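PDB 2YY7: L-threonine dehydrogenase from Flavobacterium frigidimaris, which binds NAD in a Rossmann-type fold and probably catalyses the NAD-dependent oxidation of the 3-hydroxyl group of L-threonine. Local coordinates for residues D56-Q59 against I60-L63; F89-D92 against L93-S97; T141-G144 against I145-A149. All coordinates share one frame; numbering follows the deposited sequence.

Interaction 1 (D56-Q59 against I60-L63)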
ATOM      1  N   ASP A  56      17.902   5.578 -10.905  1.00 12.36           N
ATOM      2  CA  ASP A  56      18.140   5.416 -12.340  1.00 12.78           C
ATOM      3  C   ASP A  56      18.298   3.948 -12.725  1.00 12.57           C
ATOM      4  O   ASP A  56      19.313   3.326 -12.424  1.00 11.85           O
ATOM      5  CB  ASP A  56      19.400   6.195 -12.737  1.00 12.73           C
ATOM      6  CG  ASP A  56      19.620   6.244 -14.239  1.00 15.71           C
ATOM      7  OD1 ASP A  56      19.355   5.235 -14.923  1.00 17.45           O
ATOM      8  OD2 ASP A  56      20.079   7.297 -14.734  1.00 19.82           O
ATOM      9  N   PHE A  57      17.291   3.401 -13.398  1.00 12.86           N
ATOM     10  CA  PHE A  57      17.319   2.002 -13.818  1.00 13.55           C
ATOM     11  C   PHE A  57      18.549   1.631 -14.654  1.00 14.32           C
ATOM     12  O   PHE A  57      19.144   0.571 -14.444  1.00 13.99           O
ATOM     13  CB  PHE A  57      16.042   1.663 -14.598  1.00 13.95           C
ATOM     14  CG  PHE A  57      16.013   0.259 -15.142  1.00 14.33           C
ATOM     15  CD1 PHE A  57      16.650  -0.053 -16.340  1.00 14.73           C
ATOM     16  CD2 PHE A  57      15.355  -0.753 -14.451  1.00 12.31           C
ATOM     17  CE1 PHE A  57      16.631  -1.353 -16.842  1.00 18.73           C
ATOM     18  CE2 PHE A  57      15.331  -2.059 -14.944  1.00 15.83           C
ATOM     19  CZ  PHE A  57      15.970  -2.360 -16.143  1.00 16.77           C
ATOM     20  N   ASN A  58      18.930   2.495 -15.593  1.00 14.98           N
ATOM     21  CA  ASN A  58      20.083   2.211 -16.447  1.00 16.07           C
ATOM     22  C   ASN A  58      21.400   2.083 -15.683  1.00 15.45           C
ATOM     23  O   ASN A  58      22.241   1.249 -16.030  1.00 15.44           O
ATOM     24  CB  ASN A  58      20.226   3.279 -17.532  1.00 16.45           C
ATOM     25  CG  ASN A  58      19.024   3.331 -18.458  1.00 22.01           C
ATOM     26  OD1 ASN A  58      18.575   2.308 -18.973  1.00 26.84           O
ATOM     27  ND2 ASN A  58      18.503   4.530 -18.680  1.00 28.42           N
ATOM     28  N   GLN A  59      21.588   2.903 -14.652  1.00 15.33           N
ATOM     29  CA  GLN A  59      22.816   2.839 -13.866  1.00 15.47           C
ATOM     30  C   GLN A  59      22.919   1.510 -13.118  1.00 15.37           C
ATOM     31  O   GLN A  59      24.000   0.946 -12.996  1.00 15.77           O
ATOM     32  CB  GLN A  59      22.886   3.994 -12.864  1.00 15.58           C
ATOM     33  CG  GLN A  59      22.862   5.374 -13.494  1.00 14.88           C
ATOM     34  CD  GLN A  59      23.200   6.471 -12.506  1.00 14.33           C
ATOM     35  OE1 GLN A  59      22.889   7.642 -12.728  1.00 21.72           O
ATOM     36  NE2 GLN A  59      23.852   6.104 -11.417  1.00 12.18           N
ATOM     37  N   ILE A  60      21.793   1.016 -12.613  1.00 15.57           N
ATOM     38  CA  ILE A  60      21.788  -0.254 -11.889  1.00 14.92           C
ATOM     39  C   ILE A  60      22.026  -1.397 -12.871  1.00 15.46           C
ATOM     40  O   ILE A  60      22.842  -2.282 -12.621  1.00 15.55           O
ATOM     41  CB  ILE A  60      20.444  -0.493 -11.166  1.00 14.51           C
ATOM     42  CG1 ILE A  60      20.149   0.670 -10.208  1.00 13.96           C
ATOM     43  CG2 ILE A  60      20.500  -1.808 -10.395  1.00 13.29           C
ATOM     44  CD1 ILE A  60      18.787   0.580  -9.525  1.00 14.72           C
ATOM     45  N   GLU A  61      21.310  -1.367 -13.989  1.00 16.05           N
ATOM     46  CA  GLU A  61      21.449  -2.394 -15.015  1.00 17.59           C
ATOM     47  C   GLU A  61      22.910  -2.488 -15.461  1.00 17.19           C
ATOM     48  O   GLU A  61      23.434  -3.584 -15.663  1.00 16.66           O
ATOM     49  CB  GLU A  61      20.550  -2.064 -16.213  1.00 16.76           C
ATOM     50  CG  GLU A  61      20.546  -3.122 -17.306  1.00 19.67           C
ATOM     51  CD  GLU A  61      19.631  -2.766 -18.469  1.00 22.83           C
ATOM     52  OE1 GLU A  61      19.828  -1.692 -19.084  1.00 28.75           O
ATOM     53  OE2 GLU A  61      18.716  -3.563 -18.766  1.00 28.16           O
ATOM     54  N   HIS A  62      23.567  -1.338 -15.603  1.00 17.06           N
ATOM     55  CA  HIS A  62      24.969  -1.301 -16.021  1.00 17.13           C
ATOM     56  C   HIS A  62      25.908  -1.977 -15.022  1.00 16.43           C
ATOM     57  O   HIS A  62      26.849  -2.668 -15.423  1.00 15.71           O
ATOM     58  CB  HIS A  62      25.427   0.146 -16.235  1.00 17.33           C
ATOM     59  CG  HIS A  62      26.894   0.279 -16.508  1.00 18.86           C
ATOM     60  ND1 HIS A  62      27.484  -0.187 -17.663  1.00 17.91           N
ATOM     61  CD2 HIS A  62      27.895   0.808 -15.762  1.00 20.55           C
ATOM     62  CE1 HIS A  62      28.784   0.047 -17.618  1.00 18.09           C
ATOM     63  NE2 HIS A  62      29.060   0.651 -16.475  1.00 19.43           N
ATOM     64  N   LEU A  63      25.673  -1.768 -13.727  1.00 15.61           N
ATOM     65  CA  LEU A  63      26.526  -2.388 -12.714  1.00 15.34           C
ATOM     66  C   LEU A  63      26.279  -3.892 -12.671  1.00 14.51           C
ATOM     67  O   LEU A  63      27.205  -4.678 -12.446  1.00 14.01           O
ATOM     68  CB  LEU A  63      26.271  -1.774 -11.330  1.00 15.31           C
ATOM     69  CG  LEU A  63      26.562  -0.276 -11.198  1.00 17.02           C
ATOM     70  CD1 LEU A  63      26.335   0.177  -9.760  1.00 17.39           C
ATOM     71  CD2 LEU A  63      27.995   0.003 -11.619  1.00 14.29           C
TER

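Interaction 2 (F89-D92 against L93-S97)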
ATOM      1  N   PHE A  89       9.837  13.033  -2.445  1.00 15.33           N
ATOM      2  CA  PHE A  89      11.098  12.383  -2.775  1.00 15.59           C
ATOM      3  C   PHE A  89      11.214  10.990  -2.159  1.00 14.15           C
ATOM      4  O   PHE A  89      11.715  10.069  -2.797  1.00 14.01           O
ATOM      5  CB  PHE A  89      12.283  13.249  -2.337  1.00 16.36           C
ATOM      6  CG  PHE A  89      13.608  12.732  -2.821  1.00 19.19           C
ATOM      7  CD1 PHE A  89      14.262  11.711  -2.146  1.00 17.77           C
ATOM      8  CD2 PHE A  89      14.169  13.222  -3.994  1.00 23.50           C
ATOM      9  CE1 PHE A  89      15.455  11.178  -2.636  1.00 22.84           C
ATOM     10  CE2 PHE A  89      15.362  12.697  -4.492  1.00 24.97           C
ATOM     11  CZ  PHE A  89      16.004  11.671  -3.811  1.00 21.20           C
ATOM     12  N   ALA A  90      10.744  10.838  -0.923  1.00 12.37           N
ATOM     13  CA  ALA A  90      10.798   9.549  -0.243  1.00 11.39           C
ATOM     14  C   ALA A  90       9.995   8.504  -1.014  1.00 10.38           C
ATOM     15  O   ALA A  90      10.468   7.387  -1.248  1.00 10.39           O
ATOM     16  CB  ALA A  90      10.258   9.684   1.176  1.00 11.48           C
ATOM     17  N   TRP A  91       8.775   8.862  -1.397  1.00  9.93           N
ATOM     18  CA  TRP A  91       7.926   7.945  -2.147  1.00 10.09           C
ATOM     19  C   TRP A  91       8.619   7.564  -3.456  1.00 11.47           C
ATOM     20  O   TRP A  91       8.697   6.388  -3.813  1.00 11.82           O
ATOM     21  CB  TRP A  91       6.562   8.598  -2.422  1.00  9.39           C
ATOM     22  CG  TRP A  91       5.628   7.784  -3.296  1.00 10.47           C
ATOM     23  CD1 TRP A  91       5.329   8.012  -4.612  1.00  9.98           C
ATOM     24  CD2 TRP A  91       4.881   6.620  -2.913  1.00  8.67           C
ATOM     25  NE1 TRP A  91       4.443   7.063  -5.070  1.00 10.61           N
ATOM     26  CE2 TRP A  91       4.151   6.197  -4.049  1.00 10.56           C
ATOM     27  CE3 TRP A  91       4.756   5.893  -1.721  1.00  9.37           C
ATOM     28  CZ2 TRP A  91       3.309   5.076  -4.029  1.00  8.49           C
ATOM     29  CZ3 TRP A  91       3.916   4.776  -1.701  1.00  9.18           C
ATOM     30  CH2 TRP A  91       3.207   4.381  -2.847  1.00  9.32           C
ATOM     31  N   ASP A  92       9.146   8.569  -4.148  1.00 11.63           N
ATOM     32  CA  ASP A  92       9.834   8.366  -5.419  1.00 13.47           C
ATOM     33  C   ASP A  92      10.990   7.376  -5.290  1.00 12.78           C
ATOM     34  O   ASP A  92      11.028   6.368  -5.996  1.00 12.33           O
ATOM     35  CB  ASP A  92      10.333   9.718  -5.947  1.00 14.37           C
ATOM     36  CG  ASP A  92      10.939   9.626  -7.344  1.00 20.04           C
ATOM     37  OD1 ASP A  92      10.706   8.619  -8.043  1.00 23.68           O
ATOM     38  OD2 ASP A  92      11.643  10.578  -7.751  1.00 23.79           O
ATOM     39  N   LEU A  93      11.928   7.660  -4.388  1.00 11.68           N
ATOM     40  CA  LEU A  93      13.086   6.790  -4.172  1.00 10.97           C
ATOM     41  C   LEU A  93      12.734   5.393  -3.660  1.00  9.86           C
ATOM     42  O   LEU A  93      13.141   4.386  -4.241  1.00 10.16           O
ATOM     43  CB  LEU A  93      14.059   7.434  -3.176  1.00 10.66           C
ATOM     44  CG  LEU A  93      15.214   6.537  -2.714  1.00 12.19           C
ATOM     45  CD1 LEU A  93      16.143   6.262  -3.889  1.00 13.89           C
ATOM     46  CD2 LEU A  93      15.981   7.213  -1.582  1.00 11.09           C
ATOM     47  N   ASN A  94      11.991   5.340  -2.561  1.00  7.23           N
ATOM     48  CA  ASN A  94      11.628   4.065  -1.960  1.00  8.33           C
ATOM     49  C   ASN A  94      10.877   3.123  -2.900  1.00  8.07           C
ATOM     50  O   ASN A  94      11.136   1.919  -2.901  1.00  7.44           O
ATOM     51  CB  ASN A  94      10.811   4.306  -0.685  1.00  8.48           C
ATOM     52  CG  ASN A  94      11.620   4.998   0.407  1.00 10.33           C
ATOM     53  OD1 ASN A  94      12.717   5.506   0.164  1.00 11.31           O
ATOM     54  ND2 ASN A  94      11.076   5.026   1.612  1.00  8.53           N
ATOM     55  N   MET A  95       9.961   3.659  -3.704  1.00  8.45           N
ATOM     56  CA  MET A  95       9.195   2.820  -4.622  1.00  8.96           C
ATOM     57  C   MET A  95       9.895   2.499  -5.937  1.00  9.44           C
ATOM     58  O   MET A  95       9.975   1.334  -6.337  1.00  9.96           O
ATOM     59  CB  MET A  95       7.836   3.462  -4.948  1.00  9.16           C
ATOM     60  CG  MET A  95       6.865   3.557  -3.774  1.00  6.82           C
ATOM     61  SD  MET A  95       6.667   1.996  -2.874  1.00 10.57           S
ATOM     62  CE  MET A  95       5.920   0.923  -4.124  1.00  6.47           C
ATOM     63  N   ASN A  96      10.396   3.527  -6.613  1.00 10.47           N
ATOM     64  CA  ASN A  96      11.029   3.325  -7.910  1.00 11.01           C
ATOM     65  C   ASN A  96      12.336   2.552  -7.880  1.00 11.00           C
ATOM     66  O   ASN A  96      12.645   1.842  -8.832  1.00 10.62           O
ATOM     67  CB  ASN A  96      11.195   4.666  -8.638  1.00 12.73           C
ATOM     68  CG  ASN A  96       9.854   5.244  -9.084  1.00 15.78           C
ATOM     69  OD1 ASN A  96       9.017   4.529  -9.634  1.00 20.63           O
ATOM     70  ND2 ASN A  96       9.646   6.534  -8.846  1.00 17.66           N
ATOM     71  N   SER A  97      13.098   2.668  -6.797  1.00  9.57           N
ATOM     72  CA  SER A  97      14.342   1.915  -6.702  1.00  8.92           C
ATOM     73  C   SER A  97      13.973   0.432  -6.609  1.00  8.79           C
ATOM     74  O   SER A  97      14.650  -0.427  -7.172  1.00  7.86           O
ATOM     75  CB  SER A  97      15.139   2.344  -5.466  1.00 10.18           C
ATOM     76  OG  SER A  97      14.431   2.064  -4.266  1.00 10.67           O
TER

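Interaction 3 (T141-G144 against I145-A149). With NAD (nicotinamide-adenine-dinucleotide), chain E.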
ATOM      1  N   THR A 141       2.607   7.037   8.157  1.00  9.51           N
ATOM      2  CA  THR A 141       3.754   7.805   7.660  1.00  9.35           C
ATOM      3  C   THR A 141       4.028   7.488   6.193  1.00  9.03           C
ATOM      4  O   THR A 141       3.664   6.416   5.710  1.00  9.06           O
ATOM      5  CB  THR A 141       5.043   7.489   8.445  1.00  7.84           C
ATOM      6  OG1 THR A 141       5.435   6.128   8.206  1.00 10.45           O
ATOM      7  CG2 THR A 141       4.816   7.692   9.933  1.00  7.99           C
ATOM      8  N   VAL A 142       4.662   8.423   5.490  1.00  8.93           N
ATOM      9  CA  VAL A 142       5.017   8.227   4.083  1.00  9.97           C
ATOM     10  C   VAL A 142       5.876   6.969   3.984  1.00  9.83           C
ATOM     11  O   VAL A 142       5.682   6.132   3.102  1.00  8.46           O
ATOM     12  CB  VAL A 142       5.857   9.421   3.532  1.00  9.88           C
ATOM     13  CG1 VAL A 142       6.343   9.118   2.118  1.00 14.68           C
ATOM     14  CG2 VAL A 142       5.029  10.695   3.539  1.00  9.94           C
ATOM     15  N   TYR A 143       6.830   6.853   4.903  1.00  9.51           N
ATOM     16  CA  TYR A 143       7.746   5.717   4.945  1.00  9.79           C
ATOM     17  C   TYR A 143       6.987   4.395   5.034  1.00 10.28           C
ATOM     18  O   TYR A 143       7.178   3.506   4.200  1.00 11.45           O
ATOM     19  CB  TYR A 143       8.677   5.869   6.144  1.00  9.59           C
ATOM     20  CG  TYR A 143       9.659   4.744   6.377  1.00  9.25           C
ATOM     21  CD1 TYR A 143      10.718   4.509   5.496  1.00  6.63           C
ATOM     22  CD2 TYR A 143       9.585   3.975   7.535  1.00  8.70           C
ATOM     23  CE1 TYR A 143      11.697   3.531   5.780  1.00  7.34           C
ATOM     24  CE2 TYR A 143      10.543   3.008   7.830  1.00  7.10           C
ATOM     25  CZ  TYR A 143      11.599   2.792   6.955  1.00  7.89           C
ATOM     26  OH  TYR A 143      12.558   1.860   7.292  1.00  9.55           O
ATOM     27  N   GLY A 144       6.123   4.275   6.043  1.00 10.09           N
ATOM     28  CA  GLY A 144       5.350   3.055   6.219  1.00  9.05           C
ATOM     29  C   GLY A 144       4.522   2.696   4.996  1.00  9.51           C
ATOM     30  O   GLY A 144       4.394   1.525   4.643  1.00  8.92           O
ATOM     31  N   ILE A 145       3.950   3.708   4.351  1.00  9.60           N
ATOM     32  CA  ILE A 145       3.138   3.482   3.159  1.00  9.58           C
ATOM     33  C   ILE A 145       4.004   2.897   2.046  1.00  8.96           C
ATOM     34  O   ILE A 145       3.576   1.979   1.331  1.00  8.48           O
ATOM     35  CB  ILE A 145       2.486   4.800   2.668  1.00 10.02           C
ATOM     36  CG1 ILE A 145       1.579   5.364   3.774  1.00  9.44           C
ATOM     37  CG2 ILE A 145       1.678   4.549   1.388  1.00  8.64           C
ATOM     38  CD1 ILE A 145       0.976   6.717   3.446  1.00 10.24           C
ATOM     39  N   SER A 146       5.223   3.417   1.909  1.00  8.44           N
ATOM     40  CA  SER A 146       6.138   2.939   0.877  1.00  7.93           C
ATOM     41  C   SER A 146       6.566   1.503   1.156  1.00  7.71           C
ATOM     42  O   SER A 146       6.718   0.702   0.231  1.00  7.65           O
ATOM     43  CB  SER A 146       7.383   3.841   0.776  1.00  7.62           C
ATOM     44  OG  SER A 146       8.301   3.612   1.833  1.00 10.46           O
ATOM     45  N   LYS A 147       6.770   1.175   2.427  1.00  8.10           N
ATOM     46  CA  LYS A 147       7.172  -0.179   2.794  1.00  8.94           C
ATOM     47  C   LYS A 147       6.018  -1.162   2.596  1.00  8.93           C
ATOM     48  O   LYS A 147       6.229  -2.301   2.193  1.00  8.93           O
ATOM     49  CB  LYS A 147       7.657  -0.218   4.249  1.00  7.90           C
ATOM     50  CG  LYS A 147       8.985   0.504   4.481  1.00 10.38           C
ATOM     51  CD  LYS A 147      10.100  -0.088   3.611  1.00 11.72           C
ATOM     52  CE  LYS A 147      11.472   0.433   4.019  1.00  9.26           C
ATOM     53  NZ  LYS A 147      12.561  -0.152   3.174  1.00  9.46           N
ATOM     54  N   GLN A 148       4.797  -0.727   2.880  1.00  8.73           N
ATOM     55  CA  GLN A 148       3.650  -1.605   2.704  1.00  8.01           C
ATOM     56  C   GLN A 148       3.430  -1.901   1.221  1.00  8.15           C
ATOM     57  O   GLN A 148       3.252  -3.054   0.831  1.00  8.80           O
ATOM     58  CB  GLN A 148       2.388  -0.980   3.294  1.00  6.94           C
ATOM     59  CG  GLN A 148       1.161  -1.824   3.036  1.00  7.81           C
ATOM     60  CD  GLN A 148      -0.079  -1.243   3.652  1.00 11.08           C
ATOM     61  OE1 GLN A 148      -0.456  -0.106   3.363  1.00 12.20           O
ATOM     62  NE2 GLN A 148      -0.724  -2.020   4.510  1.00 11.44           N
ATOM     63  N   ALA A 149       3.444  -0.860   0.397  1.00  7.46           N
ATOM     64  CA  ALA A 149       3.264  -1.031  -1.045  1.00  8.65           C
ATOM     65  C   ALA A 149       4.424  -1.866  -1.588  1.00  8.56           C
ATOM     66  O   ALA A 149       4.252  -2.670  -2.512  1.00  8.17           O
ATOM     67  CB  ALA A 149       3.225   0.330  -1.735  1.00  8.47           C
TER
HETATM   68  PA  NAD E3001      20.737   4.793   5.934  1.00  9.94           P
HETATM   69  O1A NAD E3001      21.709   4.773   7.062  1.00 10.01           O
HETATM   70  O2A NAD E3001      19.961   6.052   5.780  1.00 10.53           O
HETATM   71  O5B NAD E3001      21.426   4.331   4.586  1.00  8.58           O
HETATM   72  C5B NAD E3001      20.854   4.605   3.339  1.00  3.91           C
HETATM   73  C4B NAD E3001      21.942   4.655   2.294  1.00  5.99           C
HETATM   74  O4B NAD E3001      21.308   4.748   1.017  1.00  7.54           O
HETATM   75  C3B NAD E3001      22.863   5.886   2.474  1.00  7.81           C
HETATM   76  O3B NAD E3001      24.250   5.508   2.511  1.00  8.85           O
HETATM   77  C2B NAD E3001      22.481   6.779   1.288  1.00  7.51           C
HETATM   78  O2B NAD E3001      23.568   7.561   0.824  1.00  8.79           O
HETATM   79  C1B NAD E3001      22.003   5.739   0.263  1.00  8.55           C
HETATM   80  N9A NAD E3001      21.174   6.327  -0.800  1.00  8.89           N
HETATM   81  C8A NAD E3001      20.167   7.277  -0.633  1.00 10.09           C
HETATM   82  N7A NAD E3001      19.670   7.570  -1.844  1.00  8.19           N
HETATM   83  C5A NAD E3001      20.327   6.811  -2.748  1.00  9.44           C
HETATM   84  C6A NAD E3001      20.235   6.746  -4.129  1.00  8.67           C
HETATM   85  N6A NAD E3001      19.438   7.561  -4.785  1.00  7.69           N
HETATM   86  N1A NAD E3001      21.062   5.895  -4.814  1.00  8.28           N
HETATM   87  C2A NAD E3001      21.982   5.099  -4.147  1.00  9.67           C
HETATM   88  N3A NAD E3001      22.110   5.170  -2.773  1.00  8.46           N
HETATM   89  C4A NAD E3001      21.281   6.034  -2.102  1.00  7.80           C
HETATM   90  O3  NAD E3001      19.626   3.661   6.177  1.00  9.50           O
HETATM   91  PN  NAD E3001      19.772   2.211   6.892  1.00  9.35           P
HETATM   92  O1N NAD E3001      21.028   1.498   6.482  1.00  7.46           O
HETATM   93  O2N NAD E3001      19.394   2.423   8.316  1.00 14.18           O
HETATM   94  O5D NAD E3001      18.523   1.420   6.221  1.00  8.59           O
HETATM   95  C5D NAD E3001      18.708   0.614   5.048  1.00  7.19           C
HETATM   96  C4D NAD E3001      17.361  -0.083   4.710  1.00  6.92           C
HETATM   97  O4D NAD E3001      16.871  -0.765   5.850  1.00  6.26           O
HETATM   98  C3D NAD E3001      16.246   0.894   4.326  1.00  9.06           C
HETATM   99  O3D NAD E3001      15.407   0.265   3.361  1.00 10.26           O
HETATM  100  C2D NAD E3001      15.445   1.036   5.598  1.00  9.11           C
HETATM  101  O2D NAD E3001      14.156   1.497   5.270  1.00 10.15           O
HETATM  102  C1D NAD E3001      15.522  -0.374   6.186  1.00  6.43           C
HETATM  103  N1N NAD E3001      15.264  -0.333   7.644  1.00  6.65           N
HETATM  104  C2N NAD E3001      16.191   0.242   8.489  1.00  5.39           C
HETATM  105  C3N NAD E3001      15.940   0.276   9.857  1.00  7.35           C
HETATM  106  C7N NAD E3001      16.980   0.789  10.814  1.00  7.03           C
HETATM  107  O7N NAD E3001      16.587   0.844  12.141  1.00  9.20           O
HETATM  108  N7N NAD E3001      18.190   1.214  10.408  1.00 11.22           N
HETATM  109  C4N NAD E3001      14.740  -0.251  10.370  1.00  5.97           C
HETATM  110  C5N NAD E3001      13.823  -0.854   9.504  1.00  4.61           C
HETATM  111  C6N NAD E3001      14.076  -0.875   8.146  1.00  2.20           C

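Interaction 1 (D56-Q59 against I60-L63)
E61 N is hydrogen-bonded to F57 O over 2.9 Å, nearly straight at 169°, and H62 N and L63 N repeat the i to i+4 pattern on N58 O and Q59 O, so the chain winds as an alpha-helix from F57 onward. D56 is the N-cap of this helix, 57-66, which connects two parallel strands of the Rossmann fold. Its OD1 accepts from Q59 N at 3.2 Å, the donor lying above the carboxylate plane, and only weakly from N58 N. One turn along, F57 and E61 lie on the same flank. With CG swung opposite its own backbone nitrogen (chi1 -176°) and the chain extended beyond, E61 brings its carboxylate to the edge of the F57 ring, where OE2 sits 3.6 Å from CE1. The carboxylate is turned 73° to the ring, and OE2 also forms a salt bridge with K109. Shortening this residue to an alanine would remove the carboxylate and is likely both to leave K109 without its anionic mate and to open a gap at the edge of the F57 ring. F57 and I60 both pack on helix 87-106, and I60 and Q59 lie close to A54 and N53, which bind NAD. One turn after Q59, the buried L63 sets its CG 3.4 Å from Q59 O.

Interaction 2 (F89-D92 against L93-S97)
M95 lies across the face of the W91 indole one helical turn before it. Its CG stands 3.5 Å from the centroid of the six-membered ring and only 3° off the ring normal, a CH-pi contact over the middle of the ring. The methionine chain then bends at both chi2 and chi3, which keeps SD over the same face, 4.4 Å from that centroid, in a Met-aromatic contact. W91 offers this face because its CG is directed opposite the backbone nitrogen (chi1 175°), laying the indole along the helix toward the next turn. The other large ring, that of F89, meets L93 more loosely, CE1 approaching L93 CB at 4.0 Å, while L93 itself touches NAD. D92 and N96 present their flat groups almost at right angles, 83° apart; the modelled bond from N96 ND2 to D92 OD1 is so short that its exact geometry is doubtful. The amide of N94 lies close against the preceding turn, its CG 3.1 Å from A90 O, but finds its polar partners elsewhere: OD1 accepts from L78 N, and ND2 donates to S146 OG on helix 142-161. Farther along, S97 OG donates to L93 O at 2.7 Å, and S97 N reaches the same oxygen from the opposite face of its carbonyl plane. W91 also lies at the dimer interface, where W153 and F99 of the second subunit meet it edge-to-face and its own counterpart packs against it. The chemistry is thus divided round one helix: methionine and indole pack on each other within the chain and form an apolar patch against the second subunit, whereas the buried amide of N94 has both ends satisfied by directional bonds, which probably fixes its rotation.

Interaction 3 (T141-G144 against I145-A149)
Y143 O is gripped by two donors from the next turn of the helix. S146 OG donates to it at 2.6 Å, in the carbonyl plane and on a lone pair, while K147 N arrives nearly along the C=O axis at 3.0 Å. The helix starts just before, at the N-cap T141, whose OG1 accepts from G144 N at 2.9 Å. K147 passes over one face of the Y143 ring, CG lying 4.2 Å from the centroid and 10° off the normal. A bend at chi2 (-58°), followed by an extended end, then carries NZ beyond the phenol to the nicotinamide ribose. There NZ donates to NAD O3D at 2.9 Å and, weakly, to NAD O2D; its strongest polar partner is P116 O. Y143 OH shares a hydrogen bond of 2.6 Å with NAD O2D, which lies in the plane of the ring at its edge, and it is also hydrogen-bonded to a glycerol, probably from the crystallisation liquor. The cofactor's ribose is thus held by two side chains four residues apart on one helix. This is the Tyr-x-x-x-Lys signature of the short-chain dehydrogenase/reductase active site.

Overall arrangement
Followed from the N terminus, the three contacts come in series, each within the opening turns of its own helix, so none closes a long loop, nests in another or crosses it. Interaction 1, on helix 57-66, is the outlier: its centre lies about 16 Å from that of interaction 2, although its apolar side packs on a later part of helix 87-106. Interactions 2 and 3 are in direct touch, their centres about 10 Å apart, as W91 packs on I145 and M95 on A149. Helices 87-106 and 142-161 therefore form a joined pair that borders both the NAD pocket and the second subunit, as in related dimeric short-chain dehydrogenases.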